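Local structure of DNA-binding protein (Sulfolobus solfataricus, 3IRB) at residues Ser62-Glu65 and His66-Val69; Ala22-Tyr25 and Glu26-Gly30. The protein is of unknown function but binds zinc, combines a zinc ribbon with an OB fold and may bind acyl-CoA. All blocks are in the same frame, centred on the assembly; numbering follows the deposited sequence.

Interaction 1: residues Ser62-Glu65 and His66-Val69; sequences SYCE and HCFV. With ZN (zinc ion), chain C.
Cys64 and Cys67 share a zinc ion, each thiolate standing 2.3 Å from the metal, Cys64 SG to ZN and Cys67 SG to ZN alike. The turn between them is a zinc knuckle, the recurrent CxxC element of zinc ribbons, and its backbone helps to hold the sulfur: Cys67 N donates to Cys64 SG over 3.5 Å. Such an N-H...S bond would be expected to draw some negative charge off the thiolate. Different first torsions bring the two sulfurs to one metal, with SG anti to the backbone N in Cys64 (chi1 177°) and anti to the carbonyl carbon in Cys67 (chi1 -60°).

The turn closes through Cys64 N, which bonds to Val69 O at 2.8 Å. Cys64 O answers with two weak bonds, from Phe68 N and Val69 N, so that both residues face Cys64 in a G1 beta bulge. Around this frame the Phe68 ring lies with Glu65 O over one face, 3.1 Å from CE1, while Glu65 OE2 meets its edge. The Glu65 carboxylate is turned nearly perpendicular to the ring, 84° between planes. The Tyr63 ring lies alongside the Phe68-Val69 backbone, its OH 3.1 Å from Phe68 CA.

Cys50 and Cys53 complete the zinc site, Cys64 also packs on Ile71, and the bulge leads strand 63-64 into its antiparallel partner, strand 69-76.

Interaction 2: residues Ala22-Tyr25 and Glu26-Gly30; sequences AERY and EYTVG
Thr28 turns its hydroxyl back on the helix it belongs to: OG1 donates to Arg24 O at 2.6 Å, one turn earlier. Lying beside the backbone N and anti to the carbonyl carbon (chi1 -62°), OG1 is directed at this oxygen, which it meets from above the carbonyl plane, 45° out of it. Arg24 O also receives a weak bond from Thr28 N, so one residue grips the same acceptor twice. Thr28 N bonds weakly to Tyr25 O as well; the regular pattern frays here, and Val29 is the first residue to leave helical angles.

The close-packed part lies one step back. Tyr27 N makes a nearly straight bond to Glu23 O, 2.9 Å long, and the Tyr27 ring passes close to the same oxygen, its CD2 3.1 Å from Glu23 O. Farther out along that ring, CE2 rests 4.0 Å from Glu23 CB; Phe37 of helix 30-41 and Pro59 also touch this side chain. With the ring cut back to an alanine here, Glu23 CB, Phe37 and Pro59 would probably lose the surface they pack on, leaving a gap beside the helix.

Arg24 and Thr28 run alongside each other as a hydrated seam that still borders Phe37 and, at Arg24, Trp138; a water accepts from Arg24 NE at 3.0 Å and donates to Thr28 OG1. The loose side belongs to the exposed Tyr25 and Glu26. Tyr25 OH sits over one guanidinium face of Arg24, near its rim. Glu23 OE2 and Glu26 OE1 stay 5.6 Å apart, which probably eases their mutual repulsion.

The helix end is thus held by ring packing and polar bonds together: Tyr27, Arg24 and Thr28 all touch Phe37, while threonine and water supply hydrogen bonds where the backbone ones weaken.

Followed from the N terminus, the two contacts come in series, neither nested nor crossed. Interaction 2 closes no loop: it braces the end of helix 12-28, whose side chains pack on helix 30-41. That second helix, strand 46-49, the first cysteine pair and strand 56-58 follow before interaction 1 closes the loop that joins strand 63-64 to strand 69-76. The centres lie about 18 Å apart, and although the nearest atoms come within about 5 Å, the contacts do not touch. Together they illustrate two ways of finishing a secondary-structure element: a helix end supported by side-chain and water hydrogen bonds, and a short hairpin turn organised round a metal.

Interaction 1: residues Ser62-Glu65 and His66-Val69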
# COMPACT_ATOMS: atom_id res chain seq x y z
N SER A 62 -9.99 -9.49 7.96
CA SER A 62 -10.94 -10.54 8.25
C SER A 62 -11.94 -10.13 9.34
O SER A 62 -12.85 -10.87 9.66
CB SER A 62 -10.16 -11.79 8.64
OG SER A 62 -9.38 -11.53 9.78
N TYR A 63 -11.74 -8.94 9.91
CA TYR A 63 -12.57 -8.43 11.01
C TYR A 63 -12.84 -6.95 10.85
O TYR A 63 -11.96 -6.19 10.44
CB TYR A 63 -11.85 -8.64 12.33
CG TYR A 63 -12.71 -8.40 13.57
CD1 TYR A 63 -13.80 -9.18 13.83
CD2 TYR A 63 -12.40 -7.39 14.48
CE1 TYR A 63 -14.59 -8.98 14.97
CE2 TYR A 63 -13.18 -7.17 15.62
CZ TYR A 63 -14.26 -7.97 15.85
OH TYR A 63 -15.05 -7.78 16.97
N CYS A 64 -14.06 -6.52 11.17
CA CYS A 64 -14.41 -5.11 11.10
C CYS A 64 -14.51 -4.61 12.54
O CYS A 64 -15.42 -5.00 13.26
CB CYS A 64 -15.76 -4.89 10.40
SG CYS A 64 -16.25 -3.10 10.37
N GLU A 65 -13.59 -3.75 12.97
CA GLU A 65 -13.62 -3.27 14.37
C GLU A 65 -14.71 -2.20 14.61
O GLU A 65 -15.07 -1.96 15.76
CB GLU A 65 -12.23 -2.76 14.81
CG GLU A 65 -12.14 -2.16 16.24
CD GLU A 65 -12.51 -3.10 17.39
OE1 GLU A 65 -12.79 -4.30 17.18
OE2 GLU A 65 -12.51 -2.63 18.55
N HIS A 66 -15.24 -1.60 13.54
CA HIS A 66 -16.38 -0.69 13.63
C HIS A 66 -17.64 -1.41 14.02
O HIS A 66 -18.37 -0.94 14.89
CB HIS A 66 -16.60 0.04 12.30
CG HIS A 66 -15.46 0.93 11.93
ND1 HIS A 66 -14.72 0.75 10.79
CD2 HIS A 66 -14.92 1.99 12.58
CE1 HIS A 66 -13.77 1.67 10.74
NE2 HIS A 66 -13.88 2.44 11.81
N CYS A 67 -17.90 -2.56 13.39
CA CYS A 67 -19.11 -3.35 13.64
C CYS A 67 -18.93 -4.51 14.62
O CYS A 67 -19.92 -5.07 15.06
CB CYS A 67 -19.62 -3.95 12.33
SG CYS A 67 -20.05 -2.73 11.06
N PHE A 68 -17.68 -4.88 14.94
CA PHE A 68 -17.37 -6.05 15.77
C PHE A 68 -17.85 -7.37 15.17
O PHE A 68 -18.48 -8.16 15.85
CB PHE A 68 -17.90 -5.88 17.20
CG PHE A 68 -17.56 -4.56 17.80
CD1 PHE A 68 -16.23 -4.22 18.06
CD2 PHE A 68 -18.56 -3.64 18.09
CE1 PHE A 68 -15.91 -2.98 18.59
CE2 PHE A 68 -18.24 -2.40 18.62
CZ PHE A 68 -16.91 -2.07 18.88
N VAL A 69 -17.59 -7.56 13.88
CA VAL A 69 -18.02 -8.74 13.15
C VAL A 69 -16.94 -9.17 12.16
O VAL A 69 -16.13 -8.34 11.67
CB VAL A 69 -19.32 -8.51 12.34
CG1 VAL A 69 -20.49 -8.14 13.25
CG2 VAL A 69 -19.11 -7.47 11.30
ZN ZN C . -18.41 -3.05 9.49

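Interaction 2: residues Ala22-Tyr25 and Glu26-Gly30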
# COMPACT_ATOMS: atom_id res chain seq x y z
N ALA A 22 8.01 -5.19 8.29
CA ALA A 22 7.28 -5.53 9.52
C ALA A 22 5.79 -5.61 9.23
O ALA A 22 5.08 -6.54 9.65
CB ALA A 22 7.57 -4.49 10.62
N GLU A 23 5.30 -4.65 8.46
CA GLU A 23 3.89 -4.59 8.12
C GLU A 23 3.41 -5.72 7.23
O GLU A 23 2.27 -6.19 7.40
CB GLU A 23 3.55 -3.22 7.53
CG GLU A 23 3.67 -2.16 8.67
CD GLU A 23 3.40 -0.73 8.23
OE1 GLU A 23 2.99 -0.49 7.07
OE2 GLU A 23 3.60 0.14 9.11
N ARG A 24 4.24 -6.16 6.30
CA ARG A 24 3.90 -7.30 5.48
C ARG A 24 3.43 -8.48 6.35
O ARG A 24 2.38 -9.07 6.10
CB ARG A 24 5.10 -7.73 4.64
CG ARG A 24 4.99 -9.08 4.08
CD ARG A 24 6.24 -9.44 3.37
NE ARG A 24 6.18 -10.81 2.88
CZ ARG A 24 7.19 -11.44 2.31
NH1 ARG A 24 8.37 -10.83 2.16
NH2 ARG A 24 7.03 -12.69 1.89
N TYR A 25 4.19 -8.79 7.39
CA TYR A 25 3.86 -9.94 8.22
C TYR A 25 2.62 -9.70 9.05
O TYR A 25 1.82 -10.63 9.21
CB TYR A 25 5.06 -10.38 9.05
CG TYR A 25 6.14 -10.86 8.13
CD1 TYR A 25 5.97 -12.05 7.39
CD2 TYR A 25 7.28 -10.12 7.94
CE1 TYR A 25 6.94 -12.47 6.51
CE2 TYR A 25 8.28 -10.55 7.09
CZ TYR A 25 8.09 -11.72 6.37
OH TYR A 25 9.07 -12.14 5.51
N GLU A 26 2.42 -8.47 9.52
CA GLU A 26 1.16 -8.13 10.20
C GLU A 26 -0.04 -8.37 9.29
O GLU A 26 -1.00 -9.01 9.71
CB GLU A 26 1.17 -6.71 10.75
CG GLU A 26 2.19 -6.56 11.91
CD GLU A 26 2.43 -5.12 12.38
OE1 GLU A 26 1.66 -4.22 11.98
OE2 GLU A 26 3.40 -4.91 13.16
N TYR A 27 0.03 -7.88 8.05
CA TYR A 27 -1.06 -8.08 7.07
C TYR A 27 -1.24 -9.54 6.66
O TYR A 27 -2.31 -9.92 6.19
CB TYR A 27 -0.81 -7.26 5.81
CG TYR A 27 -0.97 -5.75 6.03
CD1 TYR A 27 -2.15 -5.23 6.56
CD2 TYR A 27 0.05 -4.87 5.70
CE1 TYR A 27 -2.29 -3.87 6.78
CE2 TYR A 27 -0.10 -3.51 5.89
CZ TYR A 27 -1.26 -3.02 6.44
OH TYR A 27 -1.37 -1.66 6.63
N THR A 28 -0.19 -10.33 6.77
CA THR A 28 -0.22 -11.72 6.25
C THR A 28 -1.08 -12.64 7.03
O THR A 28 -1.66 -13.56 6.45
CB THR A 28 1.18 -12.33 6.21
OG1 THR A 28 2.00 -11.55 5.33
CG2 THR A 28 1.13 -13.78 5.71
N VAL A 29 -1.19 -12.39 8.33
CA VAL A 29 -1.93 -13.26 9.23
C VAL A 29 -3.38 -13.43 8.80
O VAL A 29 -4.08 -12.44 8.52
CB VAL A 29 -1.85 -12.69 10.69
CG1 VAL A 29 -2.84 -13.39 11.59
CG2 VAL A 29 -0.47 -12.77 11.22
N GLY A 30 -3.86 -14.67 8.78
CA GLY A 30 -5.26 -14.94 8.56
C GLY A 30 -5.65 -15.09 7.10
O GLY A 30 -4.86 -14.86 6.20
O HOH W 1 3.66 -12.42 3.12